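Local coordinates for protein HTH-type transcriptional regulator MmpR5 (Mycobacterium tuberculosis, PDB 4NB5) that binds promoter regions as a homodimer to control expression of the MmpS2-MmpL2, MmpS4-MmpL4 and MmpS5-MmpL5 transport systems and of its own gene, at residues G37-W42 against R72-F77. Numbering follows the deposited sequence.
Sequences GRLLGW and RMLIQF. With 2JT (1,3-dihydroxypropan-2-yl octadecanoate), chain E.
No flat group takes part where Leu74 meets Leu39 and Leu40; the nearby ring of Phe77 instead has the backbone carbonyl oxygen Met73 O over one face, 3.4 Å above the plane and offset toward the rim. Glycerol carbon C07 of the bound 2JT approaches this ring obliquely and lies 4.0 Å from Phe77 CB. The ligand hydroxyl O08 sits 2.8 Å from Phe77 O, while Gly103 O and Glu104 of the same chain, and Arg107 of the second subunit, also hydrogen-bond 2JT. The helix-to-helix touch itself is carried mainly by one methyl, Leu74 CD1. With CG anti to its carbonyl carbon (chi1 -67°) and the chain extended beyond it, Leu74 places CD1 against helix 34-45, in the angle where the side chains of Leu39 and Leu40 diverge. That methyl packs against the backbone as well as the side chains: Leu40 N is 3.7 Å from Leu74 CD1. Leu39 CG comes to 3.8 Å from Leu74 CD1, and Leu40 CB, roughly at right angles to it, to 3.9 Å from Leu74 CD1. Leu74 CD2 makes a looser touch on Leu40 CB. Around this wedge, Phe27 of helix 16-28 touches both Leu40 and Leu74, Leu56 backs Leu39, and Ile80 and Leu95 of the wing strands close on Leu74 and Leu40. Helix 64-77, probably the DNA-reading helix of this MarR-type winged helix-turn-helix, is thus seated on helix 34-45 through buried aliphatic packing. With no hydrogen bond or salt bridge between the two segments, their fit rests on shape and exclusion of water.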
# COMPACT_ATOMS: atom_id res chain seq x y z
N GLY B 37 6.73 -12.91 12.55
CA GLY B 37 6.68 -12.21 13.82
C GLY B 37 8.06 -11.98 14.42
O GLY B 37 8.36 -10.89 14.91
N ARG B 38 8.88 -13.02 14.40
CA ARG B 38 10.24 -12.92 14.93
C ARG B 38 11.08 -11.94 14.12
O ARG B 38 11.84 -11.15 14.69
CB ARG B 38 10.91 -14.30 14.96
CG ARG B 38 10.27 -15.27 15.95
CD ARG B 38 10.87 -16.67 15.82
NE ARG B 38 12.27 -16.69 16.23
CZ ARG B 38 13.27 -17.26 15.55
NH1 ARG B 38 13.05 -17.89 14.40
NH2 ARG B 38 14.50 -17.20 16.04
N LEU B 39 10.93 -11.97 12.80
CA LEU B 39 11.61 -11.04 11.92
C LEU B 39 11.22 -9.58 12.19
O LEU B 39 12.08 -8.70 12.27
CB LEU B 39 11.38 -11.40 10.45
CG LEU B 39 12.00 -10.44 9.44
CD1 LEU B 39 13.49 -10.28 9.67
CD2 LEU B 39 11.73 -10.91 8.02
N LEU B 40 9.92 -9.33 12.35
CA LEU B 40 9.46 -7.99 12.67
C LEU B 40 10.02 -7.56 14.03
O LEU B 40 10.52 -6.45 14.19
CB LEU B 40 7.94 -7.91 12.67
CG LEU B 40 7.34 -6.55 13.02
CD1 LEU B 40 7.86 -5.45 12.11
CD2 LEU B 40 5.82 -6.59 12.97
N GLY B 41 9.95 -8.46 15.01
CA GLY B 41 10.51 -8.17 16.32
C GLY B 41 11.99 -7.84 16.26
O GLY B 41 12.44 -6.87 16.88
N TRP B 42 12.75 -8.64 15.53
CA TRP B 42 14.18 -8.39 15.37
C TRP B 42 14.44 -7.01 14.76
O TRP B 42 15.29 -6.26 15.23
CB TRP B 42 14.83 -9.48 14.52
CG TRP B 42 16.32 -9.32 14.39
CD1 TRP B 42 16.99 -8.84 13.31
CD2 TRP B 42 17.31 -9.64 15.38
NE1 TRP B 42 18.34 -8.84 13.56
CE2 TRP B 42 18.56 -9.32 14.81
CE3 TRP B 42 17.25 -10.18 16.66
CZ2 TRP B 42 19.75 -9.52 15.51
CZ3 TRP B 42 18.45 -10.37 17.35
CH2 TRP B 42 19.68 -10.04 16.77
N ARG B 72 9.12 -10.56 2.42
CA ARG B 72 8.17 -10.14 1.40
C ARG B 72 6.81 -9.83 2.02
O ARG B 72 6.16 -8.85 1.65
CB ARG B 72 8.05 -11.22 0.33
CG ARG B 72 7.17 -10.84 -0.86
CD ARG B 72 7.22 -11.91 -1.94
NE ARG B 72 8.59 -12.37 -2.18
CZ ARG B 72 9.00 -13.64 -2.09
NH1 ARG B 72 8.16 -14.62 -1.78
NH2 ARG B 72 10.27 -13.93 -2.33
N MET B 73 6.39 -10.67 2.96
CA MET B 73 5.11 -10.48 3.64
C MET B 73 5.11 -9.18 4.44
O MET B 73 4.16 -8.41 4.39
CB MET B 73 4.85 -11.67 4.54
CG MET B 73 3.51 -11.65 5.25
SD MET B 73 3.16 -13.21 6.10
CE MET B 73 4.20 -14.36 5.19
N LEU B 74 6.18 -8.95 5.20
CA LEU B 74 6.25 -7.75 6.02
C LEU B 74 6.33 -6.48 5.17
O LEU B 74 5.88 -5.42 5.59
CB LEU B 74 7.44 -7.81 6.97
CG LEU B 74 7.35 -8.87 8.07
CD1 LEU B 74 8.62 -8.88 8.91
CD2 LEU B 74 6.13 -8.67 8.96
N ILE B 75 6.92 -6.58 3.98
CA ILE B 75 6.93 -5.45 3.06
C ILE B 75 5.49 -5.18 2.58
O ILE B 75 5.04 -4.04 2.57
CB ILE B 75 7.87 -5.71 1.85
CG1 ILE B 75 9.33 -5.62 2.29
CG2 ILE B 75 7.60 -4.71 0.73
CD1 ILE B 75 10.33 -6.18 1.28
N GLN B 76 4.77 -6.24 2.23
CA GLN B 76 3.39 -6.09 1.78
C GLN B 76 2.52 -5.49 2.88
O GLN B 76 1.65 -4.67 2.60
CB GLN B 76 2.82 -7.44 1.34
CG GLN B 76 1.39 -7.35 0.80
CD GLN B 76 0.67 -8.68 0.84
OE1 GLN B 76 0.70 -9.39 1.84
NE2 GLN B 76 0.03 -9.03 -0.27
N PHE B 77 2.75 -5.92 4.12
CA PHE B 77 2.01 -5.36 5.26
C PHE B 77 2.38 -3.90 5.53
O PHE B 77 1.65 -3.19 6.23
CB PHE B 77 2.24 -6.20 6.52
CG PHE B 77 1.60 -7.56 6.48
CD1 PHE B 77 0.57 -7.84 5.60
CD2 PHE B 77 2.04 -8.56 7.33
CE1 PHE B 77 -0.01 -9.10 5.57
CE2 PHE B 77 1.46 -9.82 7.30
CZ PHE B 77 0.44 -10.09 6.42
C10 2JT E . -0.07 -7.44 12.16
C13 2JT E . -3.16 -9.98 12.57
C15 2JT E . -4.81 -9.03 14.17
C17 2JT E . -6.88 -10.08 15.01
C20 2JT E . -6.85 -11.28 18.66
C21 2JT E . -7.80 -10.57 19.53
C22 2JT E . -7.14 -10.16 20.85
C24 2JT E . -5.73 -10.94 22.71
O01 2JT E . -2.67 -6.67 10.60
C02 2JT E . -1.79 -5.93 10.95
O03 2JT E . -1.13 -5.40 9.90
C04 2JT E . -0.92 -4.20 9.60
C05 2JT E . -1.98 -3.31 10.17
O06 2JT E . -1.43 -2.42 11.06
C07 2JT E . -0.97 -4.46 8.04
O08 2JT E . -0.82 -3.43 7.46
C09 2JT E . -0.90 -6.08 12.23
C11 2JT E . -0.82 -8.61 12.82
C12 2JT E . -2.27 -8.78 12.18
C14 2JT E . -4.61 -9.57 12.76
C16 2JT E . -6.21 -8.86 14.55
C18 2JT E . -6.30 -10.63 16.21
C19 2JT E . -7.30 -11.33 17.17
C23 2JT E . -6.83 -11.24 21.79
C25 2JT E . -5.31 -12.29 23.28